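Local coordinates for putative MCP-type signal transduction protein (Campylobacter jejuni subsp. jejuni serotype O:2, PDB 4WY9), which is the periplasmic sensory part of the chemoreceptor Tlp1, a tandem-PAS domain that probably recognises chemotactic ligands indirectly and passes the signal on across the membrane, at residues N77-Y82 against I183-D188; M106-E111 against I119-A124. All blocks are in the same frame, centred on the assembly; numbering follows the deposited sequence. Where two conformers were deposited one is given.

Interaction 1 of 2, residues N77-Y82 against I183-D188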
loop_
_atom_site.group_PDB
_atom_site.type_symbol
_atom_site.label_atom_id
_atom_site.label_comp_id
_atom_site.label_asym_id
_atom_site.label_seq_id
_atom_site.Cartn_x
_atom_site.Cartn_y
_atom_site.Cartn_z
ATOM N N ASN A 77 -2.514 6.415 -6.654
ATOM C CA ASN A 77 -2.012 6.645 -7.985
ATOM C C ASN A 77 -2.938 6.058 -9.001
ATOM O O ASN A 77 -3.036 6.570 -10.154
ATOM C CB ASN A 77 -0.567 6.096 -8.054
ATOM C CG ASN A 77 0.362 6.774 -7.030
ATOM O OD1 ASN A 77 0.518 6.318 -5.818
ATOM N ND2 ASN A 77 1.034 7.816 -7.494
ATOM N N PHE A 78 -3.622 4.973 -8.626
ATOM C CA PHE A 78 -4.613 4.385 -9.495
ATOM C C PHE A 78 -5.852 3.993 -8.723
ATOM O O PHE A 78 -5.797 3.657 -7.535
ATOM C CB PHE A 78 -4.033 3.145 -10.200
ATOM C CG PHE A 78 -2.803 3.430 -11.013
ATOM C CD1 PHE A 78 -2.901 3.820 -12.357
ATOM C CD2 PHE A 78 -1.520 3.379 -10.437
ATOM C CE1 PHE A 78 -1.773 4.112 -13.085
ATOM C CE2 PHE A 78 -0.396 3.642 -11.199
ATOM C CZ PHE A 78 -0.522 4.003 -12.515
ATOM N N THR A 79 -6.977 3.982 -9.432
ATOM C CA THR A 79 -8.251 3.560 -8.888
ATOM C C THR A 79 -8.864 2.602 -9.893
ATOM O O THR A 79 -8.728 2.805 -11.098
ATOM C CB THR A 79 -9.183 4.783 -8.632
ATOM O OG1 THR A 79 -8.633 5.585 -7.530
ATOM C CG2 THR A 79 -10.597 4.356 -8.329
ATOM N N TYR A 80 -9.488 1.546 -9.415
ATOM C CA TYR A 80 -10.106 0.573 -10.338
ATOM C C TYR A 80 -11.399 0.013 -9.840
ATOM O O TYR A 80 -11.574 -0.243 -8.643
ATOM C CB TYR A 80 -9.134 -0.570 -10.662
ATOM C CG TYR A 80 -8.421 -1.141 -9.458
ATOM C CD1 TYR A 80 -8.989 -2.171 -8.694
ATOM C CD2 TYR A 80 -7.181 -0.652 -9.064
ATOM C CE1 TYR A 80 -8.322 -2.685 -7.618
ATOM C CE2 TYR A 80 -6.521 -1.161 -7.955
ATOM C CZ TYR A 80 -7.101 -2.174 -7.240
ATOM O OH TYR A 80 -6.437 -2.704 -6.124
ATOM N N LEU A 81 -12.321 -0.205 -10.781
ATOM C CA LEU A 81 -13.541 -0.946 -10.565
ATOM C C LEU A 81 -13.537 -2.145 -11.474
ATOM O O LEU A 81 -13.569 -2.008 -12.703
ATOM C CB LEU A 81 -14.787 -0.099 -10.806
ATOM C CG LEU A 81 -16.104 -0.860 -10.611
ATOM C CD1 LEU A 81 -16.293 -1.332 -9.189
ATOM C CD2 LEU A 81 -17.286 0.000 -11.020
ATOM N N TYR A 82 -13.502 -3.336 -10.883
ATOM C CA TYR A 82 -13.578 -4.603 -11.603
ATOM C C TYR A 82 -14.996 -5.132 -11.408
ATOM O O TYR A 82 -15.440 -5.284 -10.277
ATOM C CB TYR A 82 -12.521 -5.562 -11.062
ATOM C CG TYR A 82 -12.606 -7.000 -11.518
ATOM C CD1 TYR A 82 -12.995 -7.349 -12.804
ATOM C CD2 TYR A 82 -12.263 -8.023 -10.650
ATOM C CE1 TYR A 82 -13.062 -8.678 -13.195
ATOM C CE2 TYR A 82 -12.321 -9.335 -11.023
ATOM C CZ TYR A 82 -12.731 -9.673 -12.288
ATOM O OH TYR A 82 -12.770 -11.002 -12.646
ATOM N N ILE A 183 -13.909 -2.625 -5.857
ATOM C CA ILE A 183 -13.404 -1.266 -6.033
ATOM C C ILE A 183 -12.114 -1.155 -5.221
ATOM O O ILE A 183 -12.089 -1.489 -4.025
ATOM C CB ILE A 183 -14.453 -0.195 -5.636
ATOM C CG1 ILE A 183 -13.956 1.218 -5.899
ATOM C CG2 ILE A 183 -14.904 -0.358 -4.173
ATOM C CD1 ILE A 183 -13.930 1.619 -7.327
ATOM N N GLY A 184 -11.035 -0.747 -5.854
ATOM C CA GLY A 184 -9.769 -0.678 -5.178
ATOM C C GLY A 184 -8.898 0.469 -5.606
ATOM O O GLY A 184 -9.210 1.202 -6.554
ATOM N N MET A 185 -7.781 0.604 -4.905
ATOM C CA MET A 185 -6.821 1.646 -5.124
ATOM C C MET A 185 -5.396 1.105 -5.047
ATOM O O MET A 185 -5.149 0.157 -4.285
ATOM C CB MET A 185 -6.955 2.757 -4.085
ATOM C CG MET A 185 -8.323 3.349 -3.983
ATOM S SD MET A 185 -8.414 4.176 -2.397
ATOM C CE MET A 185 -9.974 4.932 -2.435
ATOM N N THR A 186 -4.494 1.737 -5.771
ATOM C CA THR A 186 -3.087 1.404 -5.754
ATOM C C THR A 186 -2.285 2.575 -5.264
ATOM O O THR A 186 -2.401 3.662 -5.825
ATOM C CB THR A 186 -2.559 0.984 -7.147
ATOM O OG1 THR A 186 -3.366 -0.044 -7.683
ATOM C CG2 THR A 186 -1.136 0.530 -7.065
ATOM N N LEU A 187 -1.438 2.344 -4.251
ATOM C CA LEU A 187 -0.456 3.307 -3.789
ATOM C C LEU A 187 0.902 2.930 -4.354
ATOM O O LEU A 187 1.346 1.794 -4.188
ATOM C CB LEU A 187 -0.405 3.338 -2.268
ATOM C CG LEU A 187 0.690 4.155 -1.587
ATOM C CD1 LEU A 187 0.574 5.615 -1.890
ATOM C CD2 LEU A 187 0.637 3.906 -0.076
ATOM N N ASP A 188 1.529 3.869 -5.052
ATOM C CA ASP A 188 2.900 3.728 -5.520
ATOM C C ASP A 188 3.842 4.146 -4.398
ATOM O O ASP A 188 3.808 5.287 -3.950
ATOM C CB ASP A 188 3.110 4.572 -6.772
ATOM C CG ASP A 188 4.498 4.470 -7.374
ATOM O OD1 ASP A 188 5.461 4.042 -6.705
ATOM O OD2 ASP A 188 4.638 4.870 -8.547
#
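The Tyr80 ring lies flat over Gly184, whose CA sits 3.9 Å from the ring centroid in a CH-pi contact. Glycine, having no side chain, lets the ring lie on the backbone. With CG between backbone N and carbonyl carbon (chi1 46°), the ring folds back over the neighbouring strand, and Thr186 OG1 meets its edge in plane, 3.4 Å from Tyr80 CE2. Tyr80 OH and Thr186 OG1 both bond to Asn167 OD1, which satisfies two buried hydroxyls. Beneath the ring the antiparallel backbones are tightly joined: Tyr80 N bonds to Gly184 O, and Gly184 N to Tyr80 O, both at 2.9 Å. On the other face, Ile183 CD1 packs on Leu81 CB at 4.0 Å.

Toward the partly exposed end the pairing changes. Asn77 and Phe78 both face Thr186 in a classic beta bulge, Asn77 N bonding to Thr186 O at 2.9 Å and Phe78 N only weakly. Asn77 OD1 accepts Asp188 N at 2.8 Å, the donor standing above the carbonyl plane, while its ND2 reaches Asp191. Asp188 OD1 caps Ser190 N at the start of helix 190-196. Thr79, Leu81, Ile183 and Met185 face helices 8-51 and 59-70, and strands 104-110 and 163-173 flank the pair.

Interaction 2 of 2, residues M106-E111 against I119-A124; sequences MLYADE and IKAIQA
Tyr108 lays its ring obliquely across the 119-124 backbone, with CD2 3.3 Å from Ala121 N and CE2 against Ala121 CB. The small alanine leaves room for the ring to come this close. Ile119 packs against the root of the tyrosine side chain: with chi1 at 69°, CG1 stands between the backbone N and the carbonyl carbon, and CD1 comes 3.6 Å from Tyr108 CB, the side chains crossing at about a right angle.

These residues belong to a beta hairpin, strands 104-110 and 119-122, at the margin of the antiparallel sheet of the first PDC (Cache) sensor domain. Ala109 and Lys120 form a hydrogen-bonded pair, Lys120 N giving 2.8 Å to Ala109 O and Ala109 N 2.9 Å to Lys120 O. On the face of Ala109, Leu107 CD2 packs on Ile122 CD1 at 3.7 Å; both side chains also touch Phe78 of the next strand.

At Leu107 and Ile122 the strands part: Ile122 N still bonds to Leu107 O, but the return link from Leu107 N to Ile122 O runs through a water. At the other, more exposed end, the long Lys120 chain bends at chi4 (35°), bringing NZ 2.9 Å from Asp110 O, above the carbonyl plane. Glu111 lies alongside, its CG 3.4 Å from Ile119 C; its OE2 stays 6.9 Å from Lys120 NZ, consistent with at most a long-range attraction.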
loop_
_atom_site.group_PDB
_atom_site.type_symbol
_atom_site.label_atom_id
_atom_site.label_comp_id
_atom_site.label_asym_id
_atom_site.label_seq_id
_atom_site.Cartn_x
_atom_site.Cartn_y
_atom_site.Cartn_z
ATOM N N MET A 106 -12.563 -0.778 -15.048
ATOM C CA MET A 106 -12.424 0.652 -15.225
ATOM C C MET A 106 -11.236 1.102 -14.407
ATOM O O MET A 106 -11.319 1.109 -13.172
ATOM C CB MET A 106 -13.674 1.381 -14.784
ATOM C CG MET A 106 -14.938 0.888 -15.500
ATOM S SD MET A 106 -16.497 1.487 -14.775
ATOM C CE MET A 106 -16.543 3.118 -15.403
ATOM N N LEU A 107 -10.135 1.455 -15.068
ATOM C CA LEU A 107 -8.892 1.806 -14.420
ATOM C C LEU A 107 -8.586 3.269 -14.679
ATOM O O LEU A 107 -8.570 3.696 -15.842
ATOM C CB LEU A 107 -7.749 0.927 -14.932
ATOM C CG LEU A 107 -6.334 1.170 -14.384
ATOM C CD1 LEU A 107 -6.267 0.946 -12.873
ATOM C CD2 LEU A 107 -5.332 0.301 -15.108
ATOM N N TYR A 108 -8.310 4.027 -13.605
ATOM C CA TYR A 108 -8.030 5.444 -13.697
ATOM C C TYR A 108 -6.663 5.797 -13.123
ATOM O O TYR A 108 -6.270 5.243 -12.093
ATOM C CB TYR A 108 -9.134 6.233 -12.972
ATOM C CG TYR A 108 -10.469 6.105 -13.663
ATOM C CD1 TYR A 108 -11.314 5.047 -13.401
ATOM C CD2 TYR A 108 -10.883 7.053 -14.604
ATOM C CE1 TYR A 108 -12.522 4.936 -14.055
ATOM C CE2 TYR A 108 -12.071 6.929 -15.258
ATOM C CZ TYR A 108 -12.897 5.859 -14.970
ATOM O OH TYR A 108 -14.107 5.716 -15.612
ATOM N N ALA A 109 -5.957 6.703 -13.786
ATOM C CA ALA A 109 -4.729 7.293 -13.327
ATOM C C ALA A 109 -4.893 8.807 -13.221
ATOM O O ALA A 109 -5.873 9.374 -13.693
ATOM C CB ALA A 109 -3.582 6.977 -14.285
ATOM N N ASP A 110 -3.907 9.456 -12.607
ATOM C CA ASP A 110 -3.947 10.910 -12.531
ATOM C C ASP A 110 -3.802 11.507 -13.928
ATOM O O ASP A 110 -3.097 10.946 -14.776
ATOM C CB ASP A 110 -2.846 11.427 -11.607
ATOM C CG ASP A 110 -3.141 11.155 -10.145
ATOM O OD1 ASP A 110 -4.335 11.077 -9.789
ATOM O OD2 ASP A 110 -2.179 11.044 -9.353
ATOM N N GLU A 111 -4.482 12.624 -14.176
ATOM C CA GLU A 111 -4.233 13.406 -15.406
ATOM C C GLU A 111 -3.066 14.351 -15.075
ATOM O O GLU A 111 -1.964 14.233 -15.629
ATOM C CB GLU A 111 -5.455 14.230 -15.833
ATOM C CG GLU A 111 -6.788 13.573 -15.540
ATOM C CD GLU A 111 -7.969 14.349 -16.112
ATOM O OE1 GLU A 111 -8.006 15.596 -15.955
ATOM O OE2 GLU A 111 -8.855 13.704 -16.720
ATOM N N ILE A 119 -8.610 12.691 -12.556
ATOM C CA ILE A 119 -8.230 11.362 -13.047
ATOM C C ILE A 119 -8.793 11.063 -14.404
ATOM O O ILE A 119 -9.818 11.624 -14.816
ATOM C CB ILE A 119 -8.613 10.231 -12.080
ATOM C CG1 ILE A 119 -10.130 10.057 -12.018
ATOM C CG2 ILE A 119 -7.992 10.498 -10.690
ATOM C CD1 ILE A 119 -10.562 8.971 -11.051
ATOM N N LYS A 120 -8.113 10.188 -15.129
ATOM C CA LYS A 120 -8.524 9.812 -16.475
ATOM C C LYS A 120 -8.427 8.323 -16.653
ATOM O O LYS A 120 -7.577 7.663 -16.045
ATOM C CB LYS A 120 -7.622 10.476 -17.532
ATOM C CG LYS A 120 -6.141 10.192 -17.295
ATOM C CD LYS A 120 -5.344 10.287 -18.604
ATOM C CE LYS A 120 -3.842 10.283 -18.358
ATOM N NZ LYS A 120 -3.464 9.422 -17.213
ATOM N N ALA A 121 -9.320 7.778 -17.472
ATOM C CA ALA A 121 -9.295 6.343 -17.760
ATOM C C ALA A 121 -8.047 6.016 -18.584
ATOM O O ALA A 121 -7.665 6.757 -19.494
ATOM C CB ALA A 121 -10.538 5.904 -18.498
ATOM N N ILE A 122 -7.422 4.892 -18.237
ATOM C CA ILE A 122 -6.326 4.341 -19.018
ATOM C C ILE A 122 -6.624 2.903 -19.326
ATOM O O ILE A 122 -7.570 2.322 -18.775
ATOM C CB ILE A 122 -4.987 4.431 -18.244
ATOM C CG1 ILE A 122 -5.053 3.650 -16.917
ATOM C CG2 ILE A 122 -4.604 5.884 -17.994
ATOM C CD1 ILE A 122 -3.703 3.366 -16.300
ATOM N N GLN A 123 -5.837 2.310 -20.217
ATOM C CA GLN A 123 -6.103 0.943 -20.633
ATOM C C GLN A 123 -6.023 -0.014 -19.454
ATOM O O GLN A 123 -4.983 -0.103 -18.801
ATOM C CB GLN A 123 -5.149 0.503 -21.732
ATOM C CG GLN A 123 -5.373 -0.920 -22.208
ATOM C CD GLN A 123 -6.723 -1.101 -22.832
ATOM O OE1 GLN A 123 -7.043 -0.456 -23.829
ATOM N NE2 GLN A 123 -7.504 -1.982 -22.265
ATOM N N ALA A 124 -7.117 -0.749 -19.195
ATOM C CA ALA A 124 -7.133 -1.753 -18.142
ATOM C C ALA A 124 -6.392 -3.005 -18.503
ATOM O O ALA A 124 -6.256 -3.344 -19.679
ATOM C CB ALA A 124 -8.514 -2.095 -17.748
HETATM O O HOH W 1 -10.071 1.613 -17.890
#

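From the N terminus the chain runs through helices 8-51 and 59-70 before entering 77-82, the first strand of interaction 1. It then passes helix 88-93 and returns as 106-111, which turns back on 119-124 after a short connection, partly unmodelled, to close interaction 2. Only much later, after strand 163-173, does 183-188 pair with 77-82 and close the larger loop, so the hairpin of interaction 2 lies wholly within it. The two contacts, their centres about 9 Å apart, share one sheet: probable hydrogen bonds run from Tyr108 N to Thr79 O and from Met106 N to Leu81 O, each 2.8 Å. Strand order is 119-122, 104-110, 78-83, 179-188, 163-173, with the hairpin at the margin.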